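Local coordinates for protein taurine dioxygenase (Burkholderia ambifaria, PDB 5VN6) that probably hydroxylates taurine with the help of 2-oxoglutarate and molecular oxygen, as an iron-dependent dioxygenase of the TauD/TfdA family, here with magnesium in the metal site, at residues Cys16-Glu21 and Arg46-Phe51; Cys119-Ile124 and Ala257-Arg262; Val139-Asn144 and Pro243-Arg248; Ala158-Glu163 and Ala205-Phe210. All blocks are in the same frame, centred on the assembly; numbering follows the deposited sequence. Where two conformers were deposited one is given.

Interaction 1 of 4, residues Cys16-Glu21 and Arg46-Phe51; sequences CAIGAE and RHRVLF
G19, A20 and E21 run parallel to V49, L50 and F51, and the ladder is built from A20 N bonded to V49 O at 3.2 Å and F51 N to A20 O at 2.9 Å. One step earlier, G19 N reaches H47 O at 2.9 Å, in the plane of that carbonyl. V49 N binds the same oxygen, so one carbonyl at the C-terminal end of helix 34-47 takes two donors, one from the loop before strand 20-23 and one from the first residue of strand 49-52. R48, with positive phi (72°), makes the turn from helix to strand. G19 also has positive phi, and its CA lies against V49 CG1 and near CE2 of the F51 ring. A20 places its methyl over one face of the H47 imidazole, CB 4.0 Å from the ring centroid, while R46 CG covers the opposite face. I18 swings CG1 anti to its backbone N (chi1 179°), which brings that carbon to 3.8 Å from V49 CG1 and lets CD1 rest on R48 CB. These pairings join strands 20-23 and 49-52 at one end of the major sheet of the double-stranded beta-helix, the cupin-type fold of this dioxygenase family. Strand 10-13 flanks 20-23 on the outer side, and 256-260 lies beside 49-52 on the inner. A water bridges the two segments further, donating to A17 O and R46 O and accepting from R48 NE at 2.9 Å, while the guanidinium tip of R48 goes on to a salt bridge with E198. Beyond the sheet, F51 stacks on W249 and meets W135 edge-to-face.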
# COMPACT_ATOMS: atom_id res chain seq x y z
N CYS A 16 -2.86 -1.46 13.79
CA CYS A 16 -4.05 -1.88 14.53
C CYS A 16 -4.84 -2.96 13.80
O CYS A 16 -5.67 -3.65 14.40
CB CYS A 16 -4.98 -0.69 14.80
SG CYS A 16 -4.27 0.60 15.84
N ALA A 17 -4.58 -3.15 12.51
CA ALA A 17 -5.41 -4.04 11.72
C ALA A 17 -4.80 -5.42 11.53
O ALA A 17 -5.54 -6.40 11.42
CB ALA A 17 -5.67 -3.42 10.35
N ILE A 18 -3.48 -5.52 11.46
CA ILE A 18 -2.86 -6.75 10.98
C ILE A 18 -1.37 -6.75 11.31
O ILE A 18 -0.69 -5.72 11.15
CB ILE A 18 -3.09 -6.95 9.47
CG1 ILE A 18 -2.40 -8.23 8.99
CG2 ILE A 18 -2.60 -5.74 8.65
CD1 ILE A 18 -2.86 -8.72 7.61
N GLY A 19 -0.88 -7.90 11.74
CA GLY A 19 0.55 -8.12 11.90
C GLY A 19 1.04 -7.87 13.30
O GLY A 19 0.62 -6.91 13.95
N ALA A 20 1.94 -8.74 13.77
CA ALA A 20 2.61 -8.56 15.05
C ALA A 20 3.95 -9.27 15.02
O ALA A 20 4.08 -10.33 14.41
CB ALA A 20 1.78 -9.10 16.22
N GLU A 21 4.94 -8.67 15.70
CA GLU A 21 6.25 -9.28 15.86
C GLU A 21 6.28 -10.05 17.17
O GLU A 21 5.79 -9.58 18.20
CB GLU A 21 7.38 -8.23 15.82
CG GLU A 21 8.76 -8.87 16.01
CD GLU A 21 9.95 -7.93 15.77
OE1 GLU A 21 9.75 -6.78 15.34
OE2 GLU A 21 11.10 -8.35 16.06
N ARG A 46 -5.27 -14.39 15.49
CA ARG A 46 -5.72 -13.04 15.84
C ARG A 46 -5.08 -11.96 14.96
O ARG A 46 -5.73 -10.96 14.62
CB ARG A 46 -5.45 -12.78 17.32
CG ARG A 46 -5.41 -11.35 17.78
CD ARG A 46 -4.97 -11.31 19.24
NE ARG A 46 -5.76 -12.24 20.04
CZ ARG A 46 -5.32 -12.88 21.12
NH1 ARG A 46 -4.08 -12.71 21.54
NH2 ARG A 46 -6.13 -13.71 21.78
N HIS A 47 -3.80 -12.11 14.61
CA HIS A 47 -3.04 -11.05 13.97
C HIS A 47 -2.75 -11.31 12.50
O HIS A 47 -2.13 -10.46 11.83
CB HIS A 47 -1.71 -10.84 14.72
CG HIS A 47 -1.89 -10.31 16.11
ND1 HIS A 47 -2.43 -9.07 16.37
CD2 HIS A 47 -1.62 -10.87 17.32
CE1 HIS A 47 -2.47 -8.88 17.68
NE2 HIS A 47 -1.99 -9.96 18.28
N ARG A 48 -3.21 -12.45 11.98
CA ARG A 48 -3.18 -12.84 10.57
C ARG A 48 -1.77 -13.18 10.06
O ARG A 48 -1.61 -14.13 9.28
CB ARG A 48 -3.80 -11.76 9.68
CG ARG A 48 -5.08 -11.09 10.23
CD ARG A 48 -6.13 -12.08 10.65
NE ARG A 48 -7.30 -11.42 11.21
CZ ARG A 48 -8.42 -12.05 11.55
NH1 ARG A 48 -8.50 -13.36 11.37
NH2 ARG A 48 -9.45 -11.39 12.05
N VAL A 49 -0.76 -12.41 10.47
CA VAL A 49 0.62 -12.65 10.04
C VAL A 49 1.54 -12.32 11.21
O VAL A 49 1.37 -11.29 11.88
CB VAL A 49 0.99 -11.83 8.78
CG1 VAL A 49 0.80 -10.32 9.00
CG2 VAL A 49 2.46 -12.13 8.34
N LEU A 50 2.51 -13.21 11.47
CA LEU A 50 3.46 -13.05 12.57
C LEU A 50 4.87 -12.92 12.01
O LEU A 50 5.22 -13.60 11.04
CB LEU A 50 3.39 -14.23 13.56
CG LEU A 50 2.07 -14.50 14.29
CD1 LEU A 50 2.13 -15.82 15.08
CD2 LEU A 50 1.72 -13.32 15.22
N PHE A 51 5.67 -12.05 12.62
CA PHE A 51 7.03 -11.78 12.18
C PHE A 51 8.02 -12.06 13.30
O PHE A 51 7.74 -11.81 14.48
CB PHE A 51 7.20 -10.32 11.72
CG PHE A 51 6.22 -9.91 10.66
CD1 PHE A 51 6.38 -10.35 9.36
CD2 PHE A 51 5.14 -9.09 10.96
CE1 PHE A 51 5.49 -9.99 8.39
CE2 PHE A 51 4.24 -8.72 9.99
CZ PHE A 51 4.41 -9.17 8.70
O HOH W 1 -6.44 -9.00 12.61
O HOH W 2 -2.15 -6.18 14.45

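Interaction 2 of 4, residues Cys119-Ile124 and Ala257-Arg262; sequences CVLRCI and AIWDNR
W259 offers one face of its indole to C119, whose CB sits 3.7 Å from the centroid of the six-membered ring and offset toward the rim. At the ring edge, near its plane, L121 CB touches CZ3 at 3.6 Å, and N261 OD1 also lies in the plane at the edge. The C119 sulfur, held anti to its backbone N (chi1 -176°), approaches the same ring obliquely, a sulfur-aromatic contact with SG 4.2 Å from the centroid. W259 itself has CG between its backbone N and carbonyl carbon (chi1 70°), which lays the indole back across the neighbouring strand. Beneath these side chains the backbones pair antiparallel. L121 and A257 form a hydrogen-bonded pair with two bonds, L121 N to A257 O and A257 N to L121 O, each 2.8 Å; C119 and W259 form another, its bond from C119 N weak. Between them, V120 and I258 are a non-hydrogen-bonded pair whose branches lie side by side on the other face of the sheet, under F65 of helix 59-67. Strands 118-125 and 256-260 are neighbours in the major sheet of the double-stranded beta-helix. The indole looks into the barrel, its side chain about 5 Å from the bound magnesium ion, and its ring meets that of H266, a magnesium ligand. At the end of the strand, D260 OD1 accepts from R262 N, closing an Asx turn, and from R262 NE in a salt bridge at 2.8 Å. The two donors come from opposite faces of the carboxylate plane. N261 OD1 accepts from the backbone N of D108, another magnesium ligand.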
# COMPACT_ATOMS: atom_id res chain seq x y z
N CYS A 119 1.83 -20.38 5.40
CA CYS A 119 3.22 -20.50 5.02
C CYS A 119 4.13 -19.99 6.13
O CYS A 119 3.79 -19.06 6.86
CB CYS A 119 3.46 -19.71 3.72
SG CYS A 119 5.10 -19.83 3.02
N VAL A 120 5.31 -20.61 6.23
CA VAL A 120 6.40 -20.13 7.08
C VAL A 120 7.56 -19.80 6.16
O VAL A 120 8.15 -20.70 5.54
CB VAL A 120 6.82 -21.15 8.14
CG1 VAL A 120 7.97 -20.57 8.96
CG2 VAL A 120 5.63 -21.57 9.03
N LEU A 121 7.90 -18.52 6.06
CA LEU A 121 8.83 -18.00 5.08
C LEU A 121 10.03 -17.40 5.78
O LEU A 121 9.87 -16.55 6.67
CB LEU A 121 8.14 -16.94 4.20
CG LEU A 121 9.00 -16.23 3.14
CD1 LEU A 121 9.58 -17.23 2.15
CD2 LEU A 121 8.21 -15.15 2.41
N ARG A 122 11.24 -17.83 5.41
CA ARG A 122 12.46 -17.32 6.03
C ARG A 122 13.37 -16.68 4.99
O ARG A 122 13.56 -17.21 3.89
CB ARG A 122 13.24 -18.43 6.78
CG ARG A 122 14.53 -17.89 7.39
CD ARG A 122 15.15 -18.76 8.47
NE ARG A 122 15.83 -19.91 7.92
CZ ARG A 122 16.92 -20.46 8.43
NH1 ARG A 122 17.48 -19.96 9.52
NH2 ARG A 122 17.44 -21.53 7.83
N CYS A 123 13.94 -15.53 5.34
CA CYS A 123 14.90 -14.86 4.47
C CYS A 123 16.29 -15.36 4.81
O CYS A 123 16.74 -15.20 5.95
CB CYS A 123 14.83 -13.34 4.62
SG CYS A 123 16.02 -12.42 3.60
N ILE A 124 16.99 -15.90 3.82
CA ILE A 124 18.33 -16.44 4.03
C ILE A 124 19.35 -15.33 3.82
O ILE A 124 20.10 -14.97 4.74
CB ILE A 124 18.60 -17.63 3.10
CG1 ILE A 124 17.52 -18.71 3.28
CG2 ILE A 124 19.98 -18.20 3.37
CD1 ILE A 124 17.34 -19.18 4.71
N ALA A 257 8.42 -14.84 8.38
CA ALA A 257 7.01 -14.48 8.37
C ALA A 257 6.19 -15.76 8.43
O ALA A 257 6.49 -16.73 7.72
CB ALA A 257 6.61 -13.70 7.12
N ILE A 258 5.17 -15.77 9.29
CA ILE A 258 4.18 -16.84 9.35
C ILE A 258 2.83 -16.20 9.08
O ILE A 258 2.44 -15.27 9.79
CB ILE A 258 4.15 -17.53 10.72
CG1 ILE A 258 5.56 -17.87 11.24
CG2 ILE A 258 3.23 -18.76 10.69
CD1 ILE A 258 5.63 -18.05 12.76
N TRP A 259 2.09 -16.70 8.08
CA TRP A 259 0.80 -16.07 7.81
C TRP A 259 -0.30 -17.07 7.51
O TRP A 259 -0.07 -18.18 7.01
CB TRP A 259 0.87 -15.04 6.67
CG TRP A 259 1.09 -15.56 5.28
CD1 TRP A 259 0.12 -15.86 4.35
CD2 TRP A 259 2.35 -15.75 4.63
NE1 TRP A 259 0.72 -16.27 3.17
CE2 TRP A 259 2.08 -16.20 3.31
CE3 TRP A 259 3.68 -15.60 5.03
CZ2 TRP A 259 3.10 -16.50 2.40
CZ3 TRP A 259 4.70 -15.89 4.13
CH2 TRP A 259 4.40 -16.34 2.82
N ASP A 260 -1.52 -16.63 7.84
CA ASP A 260 -2.75 -17.38 7.63
C ASP A 260 -3.28 -16.99 6.25
O ASP A 260 -3.88 -15.93 6.08
CB ASP A 260 -3.75 -17.09 8.75
CG ASP A 260 -5.12 -17.79 8.55
OD1 ASP A 260 -5.41 -18.36 7.48
OD2 ASP A 260 -5.92 -17.78 9.51
N ASN A 261 -3.07 -17.87 5.27
CA ASN A 261 -3.40 -17.56 3.89
C ASN A 261 -4.90 -17.49 3.66
O ASN A 261 -5.34 -16.89 2.67
CB ASN A 261 -2.74 -18.61 2.98
CG ASN A 261 -2.87 -18.29 1.51
OD1 ASN A 261 -2.45 -17.22 1.05
ND2 ASN A 261 -3.39 -19.25 0.74
N ARG A 262 -5.69 -18.05 4.57
CA ARG A 262 -7.13 -18.05 4.42
C ARG A 262 -7.70 -16.67 4.69
O ARG A 262 -8.72 -16.29 4.09
CB ARG A 262 -7.75 -19.08 5.37
CG ARG A 262 -7.11 -20.43 5.25
CD ARG A 262 -7.42 -21.30 6.47
NE ARG A 262 -6.82 -20.78 7.69
CZ ARG A 262 -6.83 -21.43 8.84
NH1 ARG A 262 -7.41 -22.63 8.92
NH2 ARG A 262 -6.28 -20.89 9.91

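Interaction 3 of 4, residues Val139-Asn144 and Pro243-Arg248; sequences VLAYEN and PEYQVR
The hydroxyl of Y245 donates to a water at 2.7 Å, and that water donates in turn to A141 O at 2.8 Å, so the tyrosine reaches the helix backbone through one solvent molecule. Its ring lies against the helix. A141 covers one face, with CA 4.1 Å from the ring centroid and 29° off the normal, and the A141 methyl also reaches CE2. L140 crosses the ring obliquely, its CD2 3.7 Å from CD1 of Y245; with CG anti to the backbone N (chi1 -160°), the leucine extends along that flank. Near the outer end of the ring, N144 and Y245 slide past each other in opposite directions, the asparagine CB 3.3 Å from the tyrosine OH and the amide turned 39° from the ring plane. Just before the tyrosine, the E244 carboxylate turns away to the second subunit, where it accepts from Y267 OH and the backbone N of M270. The Y245 ring thus packs helix 138-143, which follows directly on strand 133-137, against the 3-10 turn leading into strand 246-249. Those two strands pair in the minor sheet of the double-stranded beta-helix, beside the subunit interface.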
# COMPACT_ATOMS: atom_id res chain seq x y z
N VAL A 139 -10.39 -10.12 6.33
CA VAL A 139 -11.51 -10.16 7.27
C VAL A 139 -12.05 -8.75 7.49
O VAL A 139 -13.26 -8.49 7.40
CB VAL A 139 -11.06 -10.81 8.60
CG1 VAL A 139 -12.15 -10.65 9.70
CG2 VAL A 139 -10.68 -12.30 8.39
N LEU A 140 -11.14 -7.82 7.78
CA LEU A 140 -11.51 -6.42 7.89
C LEU A 140 -12.05 -5.87 6.56
O LEU A 140 -12.99 -5.06 6.55
CB LEU A 140 -10.27 -5.64 8.34
CG LEU A 140 -10.45 -4.28 8.97
CD1 LEU A 140 -11.44 -4.42 10.14
CD2 LEU A 140 -9.07 -3.81 9.43
N ALA A 141 -11.47 -6.28 5.43
CA ALA A 141 -11.98 -5.79 4.15
C ALA A 141 -13.44 -6.18 3.95
O ALA A 141 -14.24 -5.38 3.45
CB ALA A 141 -11.13 -6.32 3.00
N TYR A 142 -13.81 -7.41 4.35
CA TYR A 142 -15.21 -7.80 4.29
C TYR A 142 -16.04 -7.02 5.31
O TYR A 142 -17.09 -6.46 4.97
CB TYR A 142 -15.39 -9.30 4.57
CG TYR A 142 -16.89 -9.61 4.62
CD1 TYR A 142 -17.62 -9.78 3.44
CD2 TYR A 142 -17.58 -9.59 5.82
CE1 TYR A 142 -18.98 -9.99 3.46
CE2 TYR A 142 -18.97 -9.82 5.86
CZ TYR A 142 -19.66 -10.01 4.67
OH TYR A 142 -21.02 -10.22 4.67
N GLU A 143 -15.59 -7.01 6.57
CA GLU A 143 -16.41 -6.44 7.63
C GLU A 143 -16.78 -4.99 7.34
O GLU A 143 -17.90 -4.56 7.66
CB GLU A 143 -15.68 -6.55 8.97
CG GLU A 143 -16.42 -5.92 10.15
CD GLU A 143 -17.79 -6.54 10.40
OE1 GLU A 143 -18.65 -5.85 10.99
OE2 GLU A 143 -18.01 -7.71 10.02
N ASN A 144 -15.90 -4.22 6.70
CA ASN A 144 -16.13 -2.80 6.45
C ASN A 144 -16.86 -2.50 5.14
O ASN A 144 -17.16 -1.33 4.89
CB ASN A 144 -14.80 -2.04 6.47
CG ASN A 144 -14.16 -2.04 7.82
OD1 ASN A 144 -14.84 -2.22 8.83
ND2 ASN A 144 -12.86 -1.82 7.87
N PRO A 243 -4.79 1.09 2.45
CA PRO A 243 -3.71 1.02 3.44
C PRO A 243 -4.17 0.69 4.85
O PRO A 243 -3.39 0.09 5.61
CB PRO A 243 -3.07 2.41 3.36
CG PRO A 243 -3.36 2.85 1.94
CD PRO A 243 -4.76 2.34 1.67
N GLU A 244 -5.41 1.04 5.21
CA GLU A 244 -5.94 0.72 6.54
C GLU A 244 -5.89 -0.78 6.85
O GLU A 244 -5.85 -1.16 8.02
CB GLU A 244 -7.39 1.20 6.67
CG GLU A 244 -7.51 2.64 7.16
CD GLU A 244 -7.24 3.66 6.06
OE1 GLU A 244 -7.08 3.25 4.88
OE2 GLU A 244 -7.19 4.87 6.38
N TYR A 245 -5.90 -1.63 5.83
CA TYR A 245 -5.94 -3.07 6.04
C TYR A 245 -4.57 -3.72 5.94
O TYR A 245 -4.48 -4.95 6.00
CB TYR A 245 -6.86 -3.73 5.00
CG TYR A 245 -8.24 -3.13 4.90
CD1 TYR A 245 -8.84 -2.51 6.01
CD2 TYR A 245 -8.96 -3.21 3.70
CE1 TYR A 245 -10.12 -1.95 5.92
CE2 TYR A 245 -10.23 -2.67 3.61
CZ TYR A 245 -10.81 -2.05 4.72
OH TYR A 245 -12.08 -1.52 4.60
N GLN A 246 -3.52 -2.92 5.79
CA GLN A 246 -2.23 -3.41 5.31
C GLN A 246 -1.16 -3.34 6.39
O GLN A 246 -1.21 -2.51 7.31
CB GLN A 246 -1.76 -2.62 4.08
CG GLN A 246 -2.60 -2.85 2.83
CD GLN A 246 -2.17 -1.93 1.70
OE1 GLN A 246 -1.30 -1.09 1.88
NE2 GLN A 246 -2.82 -2.04 0.55
N VAL A 247 -0.16 -4.20 6.23
CA VAL A 247 1.10 -4.07 6.95
C VAL A 247 2.21 -4.30 5.94
O VAL A 247 2.04 -5.04 4.96
CB VAL A 247 1.21 -5.05 8.15
CG1 VAL A 247 1.11 -6.56 7.71
CG2 VAL A 247 2.48 -4.81 8.93
N ARG A 248 3.35 -3.64 6.15
CA ARG A 248 4.51 -3.73 5.28
C ARG A 248 5.72 -4.16 6.09
O ARG A 248 6.03 -3.54 7.11
CB ARG A 248 4.80 -2.40 4.56
CG ARG A 248 6.02 -2.47 3.64
CD ARG A 248 5.89 -1.54 2.45
NE ARG A 248 7.09 -1.53 1.61
CZ ARG A 248 7.14 -1.04 0.37
NH1 ARG A 248 8.27 -1.08 -0.32
NH2 ARG A 248 6.06 -0.52 -0.18
O HOH W 3 -13.67 -2.77 2.74

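Interaction 4 of 4, residues Ala158-Glu163 and Ala205-Phe210; sequences ARHSIE and AFTTHF
R159 accepts from T208 N at 2.8 Å through its carbonyl O and gives its own N-H to H209 O at 3.1 Å, both bonds nearly straight out from the carbonyls. S161 N adds a third, to F206 O at 3.0 Å, its donor tilted 31° from that carbonyl plane. Between the R159 and S161 bonds lies the non-hydrogen-bonded pair H160 with T207; A158 with F210, another such pair, lies beyond the R159 N bond. The H160 and T207 side chains lie side by side, pointing the same way, and T207 OG1 stands over one face of the imidazole, 3.2 Å from CE1. With OG1 beside its backbone N (chi1 -49°), T207 turns its CG2 to the A158 methyl, 3.6 Å from CB. A158 CB also leans on F210 CD1. On the other side of the ladder, S161 CB meets T208 CG2 at 3.7 Å, and T208 OG1 shares a 2.6 Å hydrogen bond with H209 ND1, which probably helps to set the turn of that imidazole. A water donates to both S161 O and F206 O, spanning the widening end of the pair.

In the second shell, S110 holds H160 ND1 and the backbone N of N204 bonds to T207 OG1, so both members of the ring-and-hydroxyl pair are steered from outside. F206 faces inward, edge-to-face with W111, its side chain about 4 Å from that of H106, a magnesium ligand. Strand 207-210 is an outermost strand of a four-stranded antiparallel sheet; strand 157-160 lies between it and 185-192, and helix 228-237 packs on F210 and T207.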
# COMPACT_ATOMS: atom_id res chain seq x y z
N ALA A 158 -17.11 -17.35 -7.54
CA ALA A 158 -16.25 -16.81 -8.59
C ALA A 158 -15.13 -17.80 -8.87
O ALA A 158 -14.82 -18.65 -8.04
CB ALA A 158 -15.68 -15.45 -8.17
N ARG A 159 -14.53 -17.68 -10.06
CA ARG A 159 -13.49 -18.62 -10.48
C ARG A 159 -12.10 -17.98 -10.43
O ARG A 159 -11.95 -16.78 -10.74
CB ARG A 159 -13.79 -19.19 -11.87
CG ARG A 159 -14.73 -20.41 -11.77
CD ARG A 159 -15.00 -21.15 -13.07
NE ARG A 159 -16.18 -22.01 -12.93
CZ ARG A 159 -16.18 -23.21 -12.35
NH1 ARG A 159 -15.07 -23.74 -11.87
NH2 ARG A 159 -17.31 -23.89 -12.25
N HIS A 160 -11.11 -18.77 -10.00
CA HIS A 160 -9.72 -18.38 -9.82
C HIS A 160 -8.86 -19.22 -10.74
O HIS A 160 -8.90 -20.46 -10.67
CB HIS A 160 -9.26 -18.59 -8.38
CG HIS A 160 -10.13 -17.91 -7.37
ND1 HIS A 160 -9.61 -17.09 -6.39
CD2 HIS A 160 -11.47 -17.93 -7.18
CE1 HIS A 160 -10.60 -16.64 -5.64
NE2 HIS A 160 -11.74 -17.12 -6.10
N SER A 161 -8.07 -18.58 -11.60
CA SER A 161 -7.51 -19.26 -12.76
C SER A 161 -5.99 -19.21 -12.74
O SER A 161 -5.41 -18.12 -12.67
CB SER A 161 -8.04 -18.64 -14.06
OG SER A 161 -7.29 -19.09 -15.16
N ILE A 162 -5.35 -20.37 -12.86
CA ILE A 162 -3.92 -20.32 -13.11
C ILE A 162 -3.68 -20.11 -14.60
O ILE A 162 -2.65 -19.54 -14.99
CB ILE A 162 -3.21 -21.58 -12.59
CG1 ILE A 162 -1.69 -21.35 -12.58
CG2 ILE A 162 -3.51 -22.79 -13.48
CD1 ILE A 162 -0.91 -22.41 -11.86
N GLU A 163 -4.63 -20.54 -15.44
CA GLU A 163 -4.52 -20.33 -16.88
C GLU A 163 -4.28 -18.87 -17.22
O GLU A 163 -3.41 -18.54 -18.04
CB GLU A 163 -5.79 -20.81 -17.59
CG GLU A 163 -5.77 -20.41 -19.05
CD GLU A 163 -7.03 -20.74 -19.82
OE1 GLU A 163 -8.14 -20.65 -19.27
OE2 GLU A 163 -6.89 -21.12 -21.00
N ALA A 205 -6.30 -11.23 -7.19
CA ALA A 205 -5.77 -11.05 -8.54
C ALA A 205 -6.00 -12.29 -9.40
O ALA A 205 -6.09 -12.18 -10.63
CB ALA A 205 -4.27 -10.71 -8.49
N PHE A 206 -6.11 -13.47 -8.79
CA PHE A 206 -6.37 -14.69 -9.55
C PHE A 206 -7.81 -14.80 -10.02
O PHE A 206 -8.08 -15.62 -10.90
CB PHE A 206 -6.03 -15.93 -8.72
CG PHE A 206 -4.56 -16.12 -8.47
CD1 PHE A 206 -4.07 -16.20 -7.17
CD2 PHE A 206 -3.67 -16.20 -9.53
CE1 PHE A 206 -2.72 -16.38 -6.93
CE2 PHE A 206 -2.32 -16.38 -9.30
CZ PHE A 206 -1.84 -16.47 -7.99
N THR A 207 -8.73 -14.02 -9.47
CA THR A 207 -10.15 -14.20 -9.75
C THR A 207 -10.50 -13.59 -11.10
O THR A 207 -10.20 -12.41 -11.36
CB THR A 207 -11.00 -13.57 -8.65
OG1 THR A 207 -10.53 -13.99 -7.36
CG2 THR A 207 -12.45 -13.94 -8.82
N THR A 208 -11.15 -14.37 -11.97
CA THR A 208 -11.46 -13.85 -13.30
C THR A 208 -12.86 -13.25 -13.38
O THR A 208 -13.03 -12.17 -13.96
CB THR A 208 -11.32 -14.94 -14.36
OG1 THR A 208 -12.25 -15.99 -14.09
CG2 THR A 208 -9.91 -15.48 -14.33
N HIS A 209 -13.87 -13.92 -12.80
CA HIS A 209 -15.25 -13.46 -12.94
C HIS A 209 -16.16 -14.21 -11.97
O HIS A 209 -15.83 -15.30 -11.49
CB HIS A 209 -15.76 -13.66 -14.37
CG HIS A 209 -15.87 -15.10 -14.75
ND1 HIS A 209 -14.76 -15.92 -14.89
CD2 HIS A 209 -16.95 -15.88 -15.02
CE1 HIS A 209 -15.16 -17.13 -15.23
NE2 HIS A 209 -16.48 -17.14 -15.32
N PHE A 210 -17.34 -13.61 -11.73
CA PHE A 210 -18.41 -14.28 -11.00
C PHE A 210 -19.10 -15.28 -11.92
O PHE A 210 -19.31 -15.00 -13.10
CB PHE A 210 -19.47 -13.29 -10.50
CG PHE A 210 -18.94 -12.22 -9.59
CD1 PHE A 210 -18.32 -12.55 -8.38
CD2 PHE A 210 -19.08 -10.88 -9.92
CE1 PHE A 210 -17.84 -11.54 -7.53
CE2 PHE A 210 -18.60 -9.87 -9.09
CZ PHE A 210 -17.99 -10.19 -7.90
O HOH W 4 -6.16 -15.54 -13.11

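Interaction 1 comes first from the N terminus, closing a short loop, mostly helix, between strands 20-23 and 49-52 before any other contact opens. Interaction 2 then opens at strand 118-125 and closes only at 256-260. Interaction 3 nests inside that span, from helix 138-143 to the turn before strand 246-249, and interaction 4 nests inside interaction 3; none cross. Interactions 1 and 2 share the major sheet, where strands 49-52 and 256-260 are neighbours, and A17 and I18 of interaction 1 pack against interaction 3. Interaction 4 stands apart in the four-stranded sheet, on the opposite side of the chain's centre from interaction 1, their centres about 27 Å apart.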